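Local coordinates for protein N-acetyltransferase (Staphylococcus aureus subsp. aureus, PDB 4LUA) that probably transfers an acetyl group from acetyl-CoA to an amine, as other N-acetyltransferases of the GNAT family do, at residues A[144-149]-A[154-159]; A[27-32]-A[127-132]; A[116-121]-A[136-141]. All coordinates share one frame; numbering follows the deposited sequence.

Interaction 1 of 3, residues A[144-149]-A[154-159]; sequences EKNAIK and YFDEHW
Glu144 and Glu157 form one hydrogen-bonded pair of an antiparallel beta hairpin, Ile148 and Phe155 another; between them the register shifts by two residues, across a corner at Lys145 and Asn146 and a classic beta bulge at Ala147 and Ile148 opposite Phe155. Backbone bonds are the evidence: Glu144 N to Glu157 O is 2.8 Å and Glu157 N to Glu144 O 3.0 Å, while beyond the bulge Phe155 N reaches Ile148 O at 2.9 Å. Phe155 O takes a sound bond from Ile148 N (3.2 Å) and a weak one from Ala147 N.

Side chains add two direct polar links. At the corner, Asp156 OD1 accepts from Asn146 N at 2.9 Å on its anti side, and water bridges it to Asn146 OD1. Glu144 CG stands opposite its own N (chi1 -172°) on an extended chain, which lays the carboxylate beside the Trp159 indole, nearly coplanar with it; OE1 accepts from Trp159 NE1 (2.9 Å) with its anti lone pair and lies 17° out of the indole plane.

On one sheet face Ile148 CG2 lies 3.8 Å from Phe155 CB. On the other, Lys149 stretches over the Tyr154 ring, its CG 4.2 Å from the centroid in a CH-pi contact.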
loop_
_atom_site.group_PDB
_atom_site.type_symbol
_atom_site.label_atom_id
_atom_site.label_comp_id
_atom_site.label_asym_id
_atom_site.label_seq_id
_atom_site.Cartn_x
_atom_site.Cartn_y
_atom_site.Cartn_z
ATOM N N GLU A 144 15.247 -0.421 9.443
ATOM C CA GLU A 144 15.854 0.870 9.193
ATOM C C GLU A 144 15.418 1.880 10.285
ATOM O O GLU A 144 14.227 2.092 10.490
ATOM C CB GLU A 144 15.413 1.360 7.837
ATOM C CG GLU A 144 16.194 2.641 7.462
ATOM C CD GLU A 144 15.724 3.268 6.146
ATOM O OE1 GLU A 144 14.844 2.718 5.449
ATOM O OE2 GLU A 144 16.221 4.369 5.815
ATOM N N LYS A 145 16.370 2.504 10.966
ATOM C CA LYS A 145 16.039 3.540 11.974
ATOM C C LYS A 145 15.589 4.835 11.274
ATOM O O LYS A 145 16.130 5.174 10.204
ATOM C CB LYS A 145 17.251 3.828 12.867
ATOM C CG LYS A 145 17.491 2.711 13.839
ATOM C CD LYS A 145 17.430 3.219 15.266
ATOM C CE LYS A 145 18.422 4.347 15.525
ATOM N NZ LYS A 145 18.316 4.868 16.929
ATOM N N ASN A 146 14.600 5.539 11.842
ATOM C CA ASN A 146 14.178 6.840 11.294
ATOM C C ASN A 146 13.899 6.731 9.782
ATOM O O ASN A 146 14.330 7.591 8.981
ATOM C CB ASN A 146 15.246 7.888 11.580
ATOM C CG ASN A 146 15.548 7.990 13.059
ATOM O OD1 ASN A 146 14.622 8.023 13.880
ATOM N ND2 ASN A 146 16.832 7.999 13.419
ATOM N N ALA A 147 13.225 5.658 9.391
ATOM C CA ALA A 147 13.030 5.345 7.982
ATOM C C ALA A 147 11.967 6.230 7.399
ATOM O O ALA A 147 11.946 6.448 6.180
ATOM C CB ALA A 147 12.642 3.886 7.825
ATOM N N ILE A 148 11.048 6.714 8.242
ATOM C CA ILE A 148 9.999 7.560 7.686
ATOM C C ILE A 148 9.711 8.706 8.639
ATOM O O ILE A 148 9.802 8.529 9.849
ATOM C CB ILE A 148 8.719 6.730 7.402
ATOM C CG1 ILE A 148 7.654 7.575 6.743
ATOM C CG2 ILE A 148 8.101 6.184 8.692
ATOM C CD1 ILE A 148 6.474 6.695 6.147
ATOM N N LYS A 149 9.382 9.876 8.105
ATOM C CA LYS A 149 8.983 10.985 8.971
ATOM C C LYS A 149 7.525 11.310 8.708
ATOM O O LYS A 149 7.155 11.662 7.569
ATOM C CB LYS A 149 9.833 12.228 8.670
ATOM C CG LYS A 149 9.642 13.361 9.649
ATOM C CD LYS A 149 10.612 14.515 9.321
ATOM C CE LYS A 149 10.541 15.588 10.378
ATOM N NZ LYS A 149 11.232 16.826 9.944
ATOM N N TYR A 154 9.410 10.909 13.618
ATOM C CA TYR A 154 10.088 9.800 12.931
ATOM C C TYR A 154 9.646 8.445 13.437
ATOM O O TYR A 154 9.377 8.268 14.658
ATOM C CB TYR A 154 11.602 9.855 13.176
ATOM C CG TYR A 154 12.344 10.900 12.384
ATOM C CD1 TYR A 154 12.746 12.095 12.982
ATOM C CD2 TYR A 154 12.657 10.687 11.042
ATOM C CE1 TYR A 154 13.418 13.051 12.266
ATOM C CE2 TYR A 154 13.341 11.658 10.318
ATOM C CZ TYR A 154 13.708 12.831 10.933
ATOM O OH TYR A 154 14.385 13.798 10.219
ATOM N N PHE A 155 9.660 7.475 12.516
ATOM C CA PHE A 155 9.446 6.070 12.884
ATOM C C PHE A 155 10.514 5.184 12.295
ATOM O O PHE A 155 10.972 5.388 11.139
ATOM C CB PHE A 155 8.075 5.568 12.410
ATOM C CG PHE A 155 6.911 6.193 13.164
ATOM C CD1 PHE A 155 6.416 7.422 12.794
ATOM C CD2 PHE A 155 6.331 5.541 14.238
ATOM C CE1 PHE A 155 5.344 8.013 13.503
ATOM C CE2 PHE A 155 5.265 6.109 14.925
ATOM C CZ PHE A 155 4.775 7.341 14.545
ATOM N N ASP A 156 10.895 4.175 13.089
ATOM C CA ASP A 156 11.708 3.081 12.538
ATOM C C ASP A 156 10.795 2.118 11.756
ATOM O O ASP A 156 9.608 1.989 12.049
ATOM C CB ASP A 156 12.314 2.277 13.692
ATOM C CG ASP A 156 13.159 3.089 14.615
ATOM O OD1 ASP A 156 13.668 4.170 14.207
ATOM O OD2 ASP A 156 13.302 2.652 15.805
ATOM N N GLU A 157 11.333 1.468 10.725
ATOM C CA GLU A 157 10.535 0.538 9.941
ATOM C C GLU A 157 11.241 -0.767 9.694
ATOM O O GLU A 157 12.492 -0.789 9.512
ATOM C CB GLU A 157 10.202 1.133 8.587
ATOM C CG GLU A 157 9.250 2.323 8.703
ATOM C CD GLU A 157 8.787 2.775 7.400
ATOM O OE1 GLU A 157 9.620 3.223 6.552
ATOM O OE2 GLU A 157 7.559 2.688 7.177
ATOM N N HIS A 158 10.448 -1.826 9.610
ATOM C CA HIS A 158 10.916 -3.095 9.028
ATOM C C HIS A 158 10.704 -3.018 7.523
ATOM O O HIS A 158 9.708 -2.459 7.025
ATOM C CB HIS A 158 10.182 -4.322 9.567
ATOM C CG HIS A 158 10.530 -4.612 10.987
ATOM N ND1 HIS A 158 9.627 -4.427 12.019
ATOM C CD2 HIS A 158 11.700 -4.978 11.559
ATOM C CE1 HIS A 158 10.222 -4.714 13.168
ATOM N NE2 HIS A 158 11.497 -5.001 12.928
ATOM N N TRP A 159 11.640 -3.600 6.764
ATOM C CA TRP A 159 11.447 -3.732 5.337
ATOM C C TRP A 159 11.265 -5.220 5.062
ATOM O O TRP A 159 11.990 -6.051 5.587
ATOM C CB TRP A 159 12.745 -3.283 4.612
ATOM C CG TRP A 159 12.810 -1.797 4.525
ATOM C CD1 TRP A 159 13.480 -0.916 5.381
ATOM C CD2 TRP A 159 12.143 -0.998 3.539
ATOM N NE1 TRP A 159 13.266 0.382 4.934
ATOM C CE2 TRP A 159 12.447 0.363 3.830
ATOM C CE3 TRP A 159 11.322 -1.303 2.442
ATOM C CZ2 TRP A 159 11.953 1.425 3.029
ATOM C CZ3 TRP A 159 10.846 -0.255 1.647
ATOM C CH2 TRP A 159 11.167 1.096 1.970
HETATM O O HOH W 1 15.214 5.425 15.960
HETATM O O HOH W 2 12.312 6.647 14.672
#

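Interaction 2 of 3, residues A[27-32]-A[127-132]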
loop_
_atom_site.group_PDB
_atom_site.type_symbol
_atom_site.label_atom_id
_atom_site.label_comp_id
_atom_site.label_asym_id
_atom_site.label_seq_id
_atom_site.Cartn_x
_atom_site.Cartn_y
_atom_site.Cartn_z
ATOM N N GLU A 27 -5.772 6.276 8.590
ATOM C CA GLU A 27 -4.675 5.398 9.002
ATOM C C GLU A 27 -4.218 4.526 7.817
ATOM O O GLU A 27 -5.002 3.752 7.215
ATOM C CB GLU A 27 -5.159 4.484 10.131
ATOM C CG GLU A 27 -4.133 3.510 10.654
ATOM C CD GLU A 27 -4.664 2.586 11.766
ATOM O OE1 GLU A 27 -5.701 2.921 12.390
ATOM O OE2 GLU A 27 -4.012 1.544 11.980
ATOM N N GLU A 28 -2.938 4.625 7.492
ATOM C CA GLU A 28 -2.345 3.751 6.463
ATOM C C GLU A 28 -2.009 2.401 7.102
ATOM O O GLU A 28 -1.527 2.356 8.231
ATOM C CB GLU A 28 -1.066 4.420 5.935
ATOM C CG GLU A 28 -0.651 4.055 4.508
ATOM C CD GLU A 28 0.263 2.851 4.425
ATOM O OE1 GLU A 28 0.653 2.309 5.445
ATOM O OE2 GLU A 28 0.581 2.461 3.264
ATOM N N PHE A 29 -2.301 1.306 6.373
ATOM C CA PHE A 29 -2.249 -0.040 6.993
ATOM C C PHE A 29 -0.892 -0.430 7.601
ATOM O O PHE A 29 -0.883 -1.204 8.573
ATOM C CB PHE A 29 -2.614 -1.032 5.856
ATOM C CG PHE A 29 -2.713 -2.475 6.316
ATOM C CD1 PHE A 29 -3.899 -2.940 6.843
ATOM C CD2 PHE A 29 -1.624 -3.320 6.169
ATOM C CE1 PHE A 29 -4.006 -4.327 7.246
ATOM C CE2 PHE A 29 -1.727 -4.666 6.591
ATOM C CZ PHE A 29 -2.903 -5.131 7.103
ATOM N N THR A 30 0.203 0.077 7.046
ATOM C CA THR A 30 1.537 -0.260 7.577
ATOM C C THR A 30 2.106 0.793 8.463
ATOM O O THR A 30 3.240 0.621 8.930
ATOM C CB THR A 30 2.561 -0.467 6.416
ATOM O OG1 THR A 30 2.751 0.735 5.645
ATOM C CG2 THR A 30 2.027 -1.562 5.470
ATOM N N GLN A 31 1.371 1.882 8.739
ATOM C CA GLN A 31 1.914 2.950 9.576
ATOM C C GLN A 31 1.255 2.938 10.950
ATOM O O GLN A 31 0.884 1.865 11.450
ATOM C CB GLN A 31 1.793 4.301 8.877
ATOM C CG GLN A 31 2.544 4.237 7.562
ATOM C CD GLN A 31 2.468 5.499 6.712
ATOM O OE1 GLN A 31 1.743 6.486 6.991
ATOM N NE2 GLN A 31 3.229 5.448 5.603
ATOM N N ASP A 32 1.153 4.080 11.623
ATOM C CA ASP A 32 0.685 4.046 12.998
ATOM C C ASP A 32 -0.792 4.446 13.110
ATOM O O ASP A 32 -1.334 5.170 12.277
ATOM C CB ASP A 32 1.572 5.018 13.811
ATOM C CG ASP A 32 1.174 5.114 15.271
ATOM O OD1 ASP A 32 1.513 4.152 16.019
ATOM O OD2 ASP A 32 0.578 6.158 15.715
ATOM N N ILE A 127 2.925 -5.000 14.523
ATOM C CA ILE A 127 3.051 -6.459 14.320
ATOM C C ILE A 127 1.854 -7.000 13.574
ATOM O O ILE A 127 1.975 -8.017 12.850
ATOM C CB ILE A 127 3.281 -7.158 15.666
ATOM C CG1 ILE A 127 3.549 -8.681 15.542
ATOM C CG2 ILE A 127 2.018 -6.997 16.569
ATOM C CD1 ILE A 127 4.860 -8.931 14.841
ATOM N N GLY A 128 0.675 -6.356 13.673
ATOM C CA GLY A 128 -0.447 -6.808 12.877
ATOM C C GLY A 128 -0.118 -6.806 11.385
ATOM O O GLY A 128 -0.430 -7.759 10.627
ATOM N N ALA A 129 0.464 -5.674 10.925
ATOM C CA ALA A 129 0.776 -5.570 9.504
ATOM C C ALA A 129 1.925 -6.520 9.138
ATOM O O ALA A 129 1.908 -7.119 8.015
ATOM C CB ALA A 129 1.155 -4.103 9.156
ATOM N N LYS A 130 2.918 -6.679 10.029
ATOM C CA LYS A 130 4.042 -7.573 9.706
ATOM C C LYS A 130 3.553 -9.030 9.590
ATOM O O LYS A 130 3.913 -9.735 8.632
ATOM C CB LYS A 130 5.141 -7.443 10.788
ATOM C CG LYS A 130 6.497 -8.050 10.365
ATOM C CD LYS A 130 7.643 -7.655 11.336
ATOM C CE LYS A 130 8.126 -8.865 12.160
ATOM N NZ LYS A 130 8.644 -8.410 13.527
ATOM N N VAL A 131 2.703 -9.496 10.529
ATOM C CA VAL A 131 2.170 -10.851 10.432
ATOM C C VAL A 131 1.287 -11.060 9.194
ATOM O O VAL A 131 1.344 -12.111 8.543
ATOM C CB VAL A 131 1.403 -11.205 11.736
ATOM C CG1 VAL A 131 0.539 -12.469 11.545
ATOM C CG2 VAL A 131 2.434 -11.405 12.846
ATOM N N PHE A 132 0.506 -10.020 8.855
ATOM C CA PHE A 132 -0.326 -10.070 7.662
ATOM C C PHE A 132 0.578 -10.300 6.419
ATOM O O PHE A 132 0.295 -11.174 5.581
ATOM C CB PHE A 132 -1.094 -8.741 7.580
ATOM C CG PHE A 132 -1.672 -8.456 6.233
ATOM C CD1 PHE A 132 -0.911 -7.749 5.253
ATOM C CD2 PHE A 132 -2.986 -8.835 5.940
ATOM C CE1 PHE A 132 -1.505 -7.497 3.974
ATOM C CE2 PHE A 132 -3.559 -8.506 4.690
ATOM C CZ PHE A 132 -2.801 -7.892 3.721
#
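Glu28 OE1 is gripped twice by Thr30, the residue whose CA rests 4.2 Å from Ala129 CB across the contact. Thr30 OG1 donates to Glu28 OE1 at 2.6 Å from the syn side, and Thr30 N donates to the same oxygen at 2.8 Å from well above the carboxylate plane. The two bonds brace a type I beta turn from Glu28 to Gln31, closed by Gln31 N to Glu28 O at 3.0 Å. In the GNAT fold this turn lies in the loop between helices 15-25 and 41-48, and it meets the helix 127-135 that joins strands 117-123 and 139-150.

No hydrogen bond crosses directly between 27-32 and 127-132, though Asn126 bridges them, accepting from Ala129 N and donating to Gln31 O. The contact, small but buried at 176 Å², is made by van der Waals touches, mostly between apolar side chains. Ala129 CB points at the turn and fits beside Phe29, 3.6 Å from Phe29 O and 3.9 Å from Phe29 CE2.

Phe29 makes a backbone hydrogen bond with Asn89 of strand 83-91 and Thr30 one with Val123 of strand 117-123, tying the turn to both sheets. Strands in these positions part in GNAT enzymes to admit acetyl-CoA, so the turn probably borders that cleft; a glycerol hydrogen-bonded to Phe29 O, probably from the crystallisation liquor, is consistent with a pocket here.

Phe29 holds its CG opposite the backbone N (chi1 -176°), which carries the ring across to the helix, where its edge is turned toward the face of Phe132. The pair is edge-to-face: centroids lie 4.7 Å apart with planes at 64°. Phe29 CZ stands over that face, offset toward the rim, and Phe29 CE2 approaches Phe132 CD1 to 3.5 Å.

Interaction 3 of 3, residues A[116-121]-A[136-141]; sequences ESLLTS and LGFDIL
Phe138 of 136-141 aims its ring toward strand 117-123, where Leu118 and Thr120 receive it on the face of the C-terminal GNAT sheet packed by helices 96-112 and 127-135. With CG set opposite the carbonyl carbon (chi1 -77°), the ring reaches three points: Phe138 CZ lies 4.0 Å from Leu118 CD1, Phe138 CE2 is 3.8 Å from Leu118 O, and Phe138 CD2 is 4.1 Å from Thr120 CG2. The Thr120 side chain crosses Phe138 at about a right angle and touches with its methyl CG2; OG1, opposite the backbone N (chi1 -165°), shares a weak hydrogen bond with Tyr133 OH. Leu118 slants across and offers one branch, CD1.

Separately, Leu119 CD2 meets Leu141 CD1 at 3.8 Å. Leu119 starts out away from the other segment and only its end turns back, whereas Leu141 sets out toward 116-121.

No hydrogen bond passes between 116-121 and 136-141, whose nearest CA atoms, of Leu119 and Phe138, are 8.5 Å apart. The separation fits the topology: strand 153-163 runs between the two, its Tyr162 ring meeting Phe138 edge-to-face. Tyr133 of helix 127-135 forms a second such pair with Phe138, while Ile107 of helix 96-112 packs on Phe138 and Leu118.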
loop_
_atom_site.group_PDB
_atom_site.type_symbol
_atom_site.label_atom_id
_atom_site.label_comp_id
_atom_site.label_asym_id
_atom_site.label_seq_id
_atom_site.Cartn_x
_atom_site.Cartn_y
_atom_site.Cartn_z
ATOM N N GLU A 116 10.797 -7.792 -10.611
ATOM C CA GLU A 116 11.759 -8.696 -9.989
ATOM C C GLU A 116 11.462 -8.883 -8.507
ATOM O O GLU A 116 11.681 -9.965 -7.932
ATOM C CB GLU A 116 13.183 -8.143 -10.070
ATOM C CG GLU A 116 13.736 -7.820 -11.439
ATOM C CD GLU A 116 15.195 -7.362 -11.338
ATOM O OE1 GLU A 116 15.563 -6.751 -10.296
ATOM O OE2 GLU A 116 15.967 -7.629 -12.289
ATOM N N SER A 117 10.952 -7.841 -7.862
ATOM C CA SER A 117 10.640 -8.003 -6.455
ATOM C C SER A 117 9.626 -6.969 -6.046
ATOM O O SER A 117 9.353 -6.006 -6.817
ATOM C CB SER A 117 11.867 -7.852 -5.537
ATOM O OG SER A 117 11.513 -8.304 -4.194
ATOM N N LEU A 118 9.017 -7.212 -4.891
ATOM C CA LEU A 118 8.056 -6.263 -4.371
ATOM C C LEU A 118 8.568 -5.992 -2.985
ATOM O O LEU A 118 8.856 -6.959 -2.232
ATOM C CB LEU A 118 6.667 -6.882 -4.150
ATOM C CG LEU A 118 5.700 -7.059 -5.261
ATOM C CD1 LEU A 118 4.541 -7.866 -4.689
ATOM C CD2 LEU A 118 5.283 -5.656 -5.618
ATOM N N LEU A 119 8.686 -4.705 -2.597
ATOM C CA LEU A 119 9.098 -4.377 -1.212
ATOM C C LEU A 119 7.985 -3.657 -0.477
ATOM O O LEU A 119 7.122 -3.035 -1.107
ATOM C CB LEU A 119 10.289 -3.441 -1.262
ATOM C CG LEU A 119 11.548 -3.965 -1.909
ATOM C CD1 LEU A 119 12.574 -2.815 -1.918
ATOM C CD2 LEU A 119 12.040 -5.095 -1.101
ATOM N N THR A 120 7.909 -3.824 0.827
ATOM C CA THR A 120 6.963 -3.042 1.608
ATOM C C THR A 120 7.677 -2.637 2.900
ATOM O O THR A 120 8.582 -3.332 3.403
ATOM C CB THR A 120 5.661 -3.904 1.923
ATOM O OG1 THR A 120 4.611 -3.030 2.363
ATOM C CG2 THR A 120 5.910 -5.019 2.979
ATOM N N SER A 121 7.297 -1.478 3.464
ATOM C CA SER A 121 7.875 -0.979 4.709
ATOM C C SER A 121 6.770 -0.903 5.762
ATOM O O SER A 121 5.611 -0.591 5.434
ATOM C CB SER A 121 8.538 0.432 4.536
ATOM O OG SER A 121 7.523 1.294 3.969
ATOM N N LEU A 136 1.344 -13.703 3.678
ATOM C CA LEU A 136 1.274 -13.660 2.199
ATOM C C LEU A 136 2.586 -14.022 1.536
ATOM O O LEU A 136 2.669 -14.019 0.296
ATOM C CB LEU A 136 0.913 -12.218 1.773
ATOM C CG LEU A 136 -0.524 -11.890 2.203
ATOM C CD1 LEU A 136 -0.734 -10.376 2.015
ATOM C CD2 LEU A 136 -1.555 -12.665 1.407
ATOM N N GLY A 137 3.573 -14.407 2.332
ATOM C CA GLY A 137 4.805 -14.892 1.730
ATOM C C GLY A 137 5.947 -13.883 1.673
ATOM O O GLY A 137 7.015 -14.236 1.112
ATOM N N PHE A 138 5.766 -12.677 2.219
ATOM C CA PHE A 138 6.894 -11.740 2.305
ATOM C C PHE A 138 7.858 -12.157 3.412
ATOM O O PHE A 138 7.419 -12.672 4.467
ATOM C CB PHE A 138 6.379 -10.333 2.662
ATOM C CG PHE A 138 5.740 -9.608 1.498
ATOM C CD1 PHE A 138 4.515 -10.066 0.946
ATOM C CD2 PHE A 138 6.356 -8.494 0.903
ATOM C CE1 PHE A 138 3.934 -9.396 -0.150
ATOM C CE2 PHE A 138 5.760 -7.802 -0.198
ATOM C CZ PHE A 138 4.528 -8.298 -0.717
ATOM N N ASP A 139 9.144 -11.900 3.189
ATOM C CA ASP A 139 10.203 -12.239 4.155
ATOM C C ASP A 139 10.857 -10.980 4.627
ATOM O O ASP A 139 10.841 -9.935 3.972
ATOM C CB ASP A 139 11.235 -13.101 3.458
ATOM C CG ASP A 139 10.737 -14.552 3.257
ATOM O OD1 ASP A 139 9.777 -14.997 3.947
ATOM O OD2 ASP A 139 11.333 -15.257 2.429
ATOM N N ILE A 140 11.495 -11.053 5.803
ATOM C CA ILE A 140 12.159 -9.873 6.334
ATOM C C ILE A 140 13.445 -9.542 5.543
ATOM O O ILE A 140 14.251 -10.434 5.194
ATOM C CB ILE A 140 12.498 -10.142 7.807
ATOM C CG1 ILE A 140 13.249 -8.972 8.402
ATOM C CG2 ILE A 140 13.446 -11.280 7.881
ATOM C CD1 ILE A 140 12.296 -7.789 8.678
ATOM N N LEU A 141 13.574 -8.264 5.174
ATOM C CA LEU A 141 14.797 -7.751 4.560
ATOM C C LEU A 141 15.601 -7.157 5.683
ATOM O O LEU A 141 16.794 -7.509 5.885
ATOM C CB LEU A 141 14.379 -6.657 3.521
ATOM C CG LEU A 141 15.544 -6.182 2.629
ATOM C CD1 LEU A 141 14.976 -5.594 1.315
ATOM C CD2 LEU A 141 16.483 -5.146 3.308
#

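How the interactions relate
Interactions 1 and 3 share one antiparallel sheet, ordered 117-123, 153-163, 139-150, with centres about 16 Å apart; Trp159 O and Leu141 N, 2.8 Å apart, probably form a hydrogen bond that joins them. Interaction 2 sits about 13 Å from interaction 1 and 14 Å from interaction 3, centre to centre, where helix 127-135 meets the loop 27-32. Along the chain, interactions 2 and 3 interleave, because strand 117-123 leads into helix 127-135 and that helix into strand 139-150; the hairpin of interaction 1 follows both. Gln31 packs on Ile148 and Asp32 on Phe155. The N-terminal loop is thus fastened to the C-terminal sheet of a single GNAT domain.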